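Local coordinates for protein Poly(A) RNA polymerase GLD2 (Rattus norvegicus, PDB 6LBK) that probably adds poly(A) tails to the 3' ends of selected cytoplasmic mRNAs and a single nucleotide to certain microRNAs, at residues A[180-192]-A[256-269]. The protein carries 1 engineered substitution. Residues are numbered along the deposited sequence; the frame is centred on the assembly and turned at random.
Sequences NTVGIRNTFLLRT and FSTSVQLHLVHHAP
Helix residues Ile184, Phe188 and Thr192, one turn apart, pack along the irregular segment 256-269, with the CA atoms of Phe188 and His266 5.7 Å apart and those of Thr192 and Pro269 4.8 Å apart. Beside this row, Arg185 CG lies anti to the carbonyl carbon (chi1 -59°), and the outstretched chain beyond it carries the guanidinium to Val260 O, gripped end-on by both terminal nitrogens. The NH2 bond to Val260 O is the straighter (N-H...O 156°), the NH1 bond more bent, and the oxygen lies in the guanidinium plane. Thr258 O lies above one face and Leu262 CD2 above the other, both offset toward the rim. The helix follows strand 172-178 of the nucleotidyltransferase palm sheet, whose strand 110-116 and the residue just before it supply Asp111 and Asp109, probable magnesium ligands; its partner lies beyond helix 248-251. Phe188 receives His266 CB over its ring face, a CH-pi contact 3.6 Å from the centroid, while Val265 CG1 approaches Phe188 CD2 at 3.8 Å. Leu189 CD1 stands over the centre of the Phe256 ring, 8° off its normal, whereas Thr192 OG1 meets that ring's edge. Hydrogen-bonded to Phe188 O at 2.6 Å, Thr192 OG1 also touches Pro269 CA and CB.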
# COMPACT_ATOMS: atom_id res chain seq x y z
N ASN A 180 14.49 -5.44 -4.67
CA ASN A 180 13.44 -5.88 -3.75
C ASN A 180 12.26 -6.40 -4.55
O ASN A 180 11.23 -5.73 -4.72
CB ASN A 180 13.02 -4.79 -2.78
CG ASN A 180 12.12 -5.33 -1.72
OD1 ASN A 180 12.41 -6.38 -1.14
ND2 ASN A 180 11.00 -4.67 -1.48
N THR A 181 12.42 -7.61 -5.08
CA THR A 181 11.46 -8.15 -6.04
C THR A 181 10.11 -8.48 -5.41
O THR A 181 9.11 -8.49 -6.14
CB THR A 181 12.07 -9.39 -6.69
OG1 THR A 181 12.47 -10.32 -5.68
CG2 THR A 181 13.28 -8.99 -7.50
N VAL A 182 10.04 -8.70 -4.10
CA VAL A 182 8.74 -9.02 -3.50
C VAL A 182 7.74 -7.89 -3.75
O VAL A 182 6.54 -8.15 -3.95
CB VAL A 182 8.90 -9.33 -2.00
CG1 VAL A 182 9.39 -8.12 -1.23
CG2 VAL A 182 7.58 -9.80 -1.41
N GLY A 183 8.21 -6.65 -3.82
CA GLY A 183 7.32 -5.54 -4.11
C GLY A 183 6.68 -5.62 -5.49
O GLY A 183 5.56 -5.15 -5.68
N ILE A 184 7.38 -6.23 -6.47
CA ILE A 184 6.72 -6.52 -7.75
C ILE A 184 5.59 -7.53 -7.54
O ILE A 184 4.44 -7.28 -7.94
CB ILE A 184 7.74 -7.00 -8.80
CG1 ILE A 184 8.76 -5.91 -9.17
CG2 ILE A 184 7.01 -7.50 -10.05
CD1 ILE A 184 9.95 -6.43 -9.92
N ARG A 185 5.87 -8.63 -6.82
CA ARG A 185 4.84 -9.66 -6.65
C ARG A 185 3.60 -9.10 -5.94
O ARG A 185 2.47 -9.19 -6.47
CB ARG A 185 5.40 -10.85 -5.88
CG ARG A 185 6.58 -11.48 -6.57
CD ARG A 185 6.76 -12.94 -6.26
NE ARG A 185 7.82 -13.46 -7.11
CZ ARG A 185 7.62 -13.94 -8.34
NH1 ARG A 185 6.40 -13.98 -8.85
NH2 ARG A 185 8.64 -14.36 -9.05
N ASN A 186 3.78 -8.46 -4.80
CA ASN A 186 2.59 -8.05 -4.09
C ASN A 186 1.88 -6.91 -4.80
O ASN A 186 0.65 -6.80 -4.65
CB ASN A 186 2.89 -7.71 -2.63
CG ASN A 186 3.93 -6.63 -2.47
OD1 ASN A 186 3.95 -5.64 -3.22
ND2 ASN A 186 4.80 -6.79 -1.47
N THR A 187 2.60 -6.15 -5.66
CA THR A 187 1.91 -5.12 -6.44
C THR A 187 0.72 -5.72 -7.17
O THR A 187 -0.38 -5.14 -7.18
CB THR A 187 2.84 -4.43 -7.45
OG1 THR A 187 3.72 -3.53 -6.75
CG2 THR A 187 2.03 -3.62 -8.43
N PHE A 188 0.91 -6.90 -7.76
CA PHE A 188 -0.14 -7.48 -8.57
C PHE A 188 -1.05 -8.40 -7.77
O PHE A 188 -2.18 -8.64 -8.21
CB PHE A 188 0.49 -8.18 -9.79
CG PHE A 188 1.20 -7.21 -10.66
CD1 PHE A 188 0.48 -6.31 -11.43
CD2 PHE A 188 2.58 -7.12 -10.64
CE1 PHE A 188 1.11 -5.35 -12.19
CE2 PHE A 188 3.24 -6.17 -11.42
CZ PHE A 188 2.50 -5.29 -12.19
N LEU A 189 -0.61 -8.84 -6.59
CA LEU A 189 -1.56 -9.41 -5.64
C LEU A 189 -2.58 -8.36 -5.26
O LEU A 189 -3.78 -8.50 -5.52
CB LEU A 189 -0.83 -9.93 -4.41
CG LEU A 189 -1.64 -10.39 -3.23
CD1 LEU A 189 -2.42 -11.61 -3.67
CD2 LEU A 189 -0.66 -10.73 -2.17
N LEU A 190 -2.08 -7.23 -4.74
CA LEU A 190 -2.91 -6.13 -4.27
C LEU A 190 -3.77 -5.57 -5.38
O LEU A 190 -4.97 -5.32 -5.19
CB LEU A 190 -2.02 -5.03 -3.69
CG LEU A 190 -1.87 -4.98 -2.17
CD1 LEU A 190 -1.35 -6.29 -1.58
CD2 LEU A 190 -1.01 -3.77 -1.77
N ARG A 191 -3.19 -5.44 -6.57
CA ARG A 191 -3.95 -4.95 -7.71
C ARG A 191 -5.14 -5.86 -8.00
O ARG A 191 -6.24 -5.38 -8.30
CB ARG A 191 -3.04 -4.82 -8.95
CG ARG A 191 -3.79 -4.46 -10.21
CD ARG A 191 -2.91 -3.97 -11.32
NE ARG A 191 -3.69 -3.60 -12.50
CZ ARG A 191 -4.10 -2.37 -12.79
NH1 ARG A 191 -4.83 -2.16 -13.89
NH2 ARG A 191 -3.80 -1.34 -12.00
N THR A 192 -4.95 -7.18 -7.87
CA THR A 192 -6.04 -8.11 -8.14
C THR A 192 -7.15 -7.98 -7.11
O THR A 192 -8.33 -8.11 -7.44
CB THR A 192 -5.50 -9.55 -8.20
OG1 THR A 192 -4.43 -9.60 -9.15
CG2 THR A 192 -6.59 -10.51 -8.65
N PHE A 256 -0.28 -16.34 -8.41
CA PHE A 256 0.57 -15.57 -7.52
C PHE A 256 1.73 -16.40 -6.95
O PHE A 256 2.42 -15.92 -6.04
CB PHE A 256 -0.26 -14.97 -6.37
CG PHE A 256 -1.54 -14.33 -6.82
CD1 PHE A 256 -1.53 -13.14 -7.52
CD2 PHE A 256 -2.76 -14.92 -6.55
CE1 PHE A 256 -2.71 -12.56 -7.95
CE2 PHE A 256 -3.94 -14.34 -6.98
CZ PHE A 256 -3.91 -13.16 -7.68
N SER A 257 2.01 -17.58 -7.49
CA SER A 257 3.11 -18.41 -6.99
C SER A 257 4.47 -17.73 -7.18
O SER A 257 4.67 -16.93 -8.10
CB SER A 257 3.12 -19.77 -7.70
OG SER A 257 4.20 -20.56 -7.26
N THR A 258 5.40 -18.04 -6.27
CA THR A 258 6.75 -17.48 -6.30
C THR A 258 7.59 -17.93 -7.48
O THR A 258 8.70 -17.42 -7.66
CB THR A 258 7.50 -17.82 -5.00
OG1 THR A 258 7.68 -19.24 -4.90
CG2 THR A 258 6.75 -17.32 -3.81
N SER A 259 7.12 -18.90 -8.27
CA SER A 259 7.83 -19.30 -9.48
C SER A 259 7.46 -18.48 -10.70
O SER A 259 8.14 -18.58 -11.73
CB SER A 259 7.58 -20.79 -9.76
OG SER A 259 6.22 -21.04 -10.04
N VAL A 260 6.40 -17.66 -10.63
CA VAL A 260 6.01 -16.83 -11.77
C VAL A 260 7.12 -15.84 -12.10
O VAL A 260 7.66 -15.15 -11.23
CB VAL A 260 4.70 -16.09 -11.48
CG1 VAL A 260 4.33 -15.21 -12.67
CG2 VAL A 260 3.58 -17.07 -11.17
N GLN A 261 7.49 -15.79 -13.38
CA GLN A 261 8.53 -14.88 -13.80
C GLN A 261 8.09 -13.45 -13.57
O GLN A 261 6.97 -13.08 -13.90
CB GLN A 261 8.86 -15.10 -15.28
CG GLN A 261 10.32 -14.98 -15.58
CD GLN A 261 11.06 -16.23 -15.20
OE1 GLN A 261 10.57 -17.03 -14.39
NE2 GLN A 261 12.24 -16.43 -15.79
N LEU A 262 9.00 -12.64 -13.04
CA LEU A 262 8.63 -11.31 -12.58
C LEU A 262 7.96 -10.51 -13.70
O LEU A 262 6.91 -9.89 -13.49
CB LEU A 262 9.86 -10.57 -12.05
CG LEU A 262 10.59 -11.10 -10.81
CD1 LEU A 262 11.79 -10.24 -10.48
CD2 LEU A 262 9.67 -11.23 -9.61
N HIS A 263 8.52 -10.59 -14.91
CA HIS A 263 8.02 -9.75 -15.99
C HIS A 263 6.65 -10.21 -16.48
O HIS A 263 6.05 -9.52 -17.32
CB HIS A 263 9.01 -9.71 -17.16
CG HIS A 263 9.12 -11.00 -17.91
ND1 HIS A 263 8.41 -11.23 -19.07
CD2 HIS A 263 9.84 -12.12 -17.68
CE1 HIS A 263 8.70 -12.44 -19.53
NE2 HIS A 263 9.56 -13.00 -18.70
N LEU A 264 6.16 -11.36 -16.02
CA LEU A 264 4.81 -11.81 -16.33
C LEU A 264 3.86 -11.77 -15.12
O LEU A 264 2.68 -12.13 -15.28
CB LEU A 264 4.84 -13.22 -16.94
CG LEU A 264 5.55 -13.40 -18.30
CD1 LEU A 264 6.05 -14.83 -18.51
CD2 LEU A 264 4.67 -12.98 -19.49
N VAL A 265 4.31 -11.33 -13.94
CA VAL A 265 3.44 -11.41 -12.76
C VAL A 265 2.17 -10.59 -12.98
O VAL A 265 1.09 -10.95 -12.48
CB VAL A 265 4.20 -10.96 -11.49
CG1 VAL A 265 3.25 -10.80 -10.35
CG2 VAL A 265 5.23 -11.99 -11.11
N HIS A 266 2.26 -9.52 -13.77
CA HIS A 266 1.12 -8.64 -14.04
C HIS A 266 0.01 -9.32 -14.83
O HIS A 266 -1.09 -8.74 -14.94
CB HIS A 266 1.60 -7.39 -14.78
CG HIS A 266 2.04 -7.65 -16.19
ND1 HIS A 266 1.21 -7.45 -17.27
CD2 HIS A 266 3.21 -8.11 -16.69
CE1 HIS A 266 1.86 -7.77 -18.38
NE2 HIS A 266 3.07 -8.17 -18.05
N HIS A 267 0.23 -10.53 -15.36
CA HIS A 267 -0.86 -11.26 -15.99
C HIS A 267 -1.89 -11.74 -14.97
O HIS A 267 -3.01 -12.06 -15.37
CB HIS A 267 -0.34 -12.47 -16.77
CG HIS A 267 0.31 -12.12 -18.07
ND1 HIS A 267 0.43 -10.82 -18.52
CD2 HIS A 267 0.87 -12.89 -19.03
CE1 HIS A 267 1.04 -10.81 -19.69
NE2 HIS A 267 1.32 -12.06 -20.02
N ALA A 268 -1.52 -11.82 -13.69
CA ALA A 268 -2.43 -12.40 -12.70
C ALA A 268 -3.78 -11.69 -12.64
O ALA A 268 -4.82 -12.38 -12.64
CB ALA A 268 -1.76 -12.44 -11.33
N PRO A 269 -3.86 -10.35 -12.58
CA PRO A 269 -5.18 -9.70 -12.55
C PRO A 269 -6.01 -9.93 -13.81
O PRO A 269 -7.24 -9.80 -13.74
CB PRO A 269 -4.86 -8.21 -12.35
CG PRO A 269 -3.44 -8.07 -12.73
CD PRO A 269 -2.79 -9.36 -12.36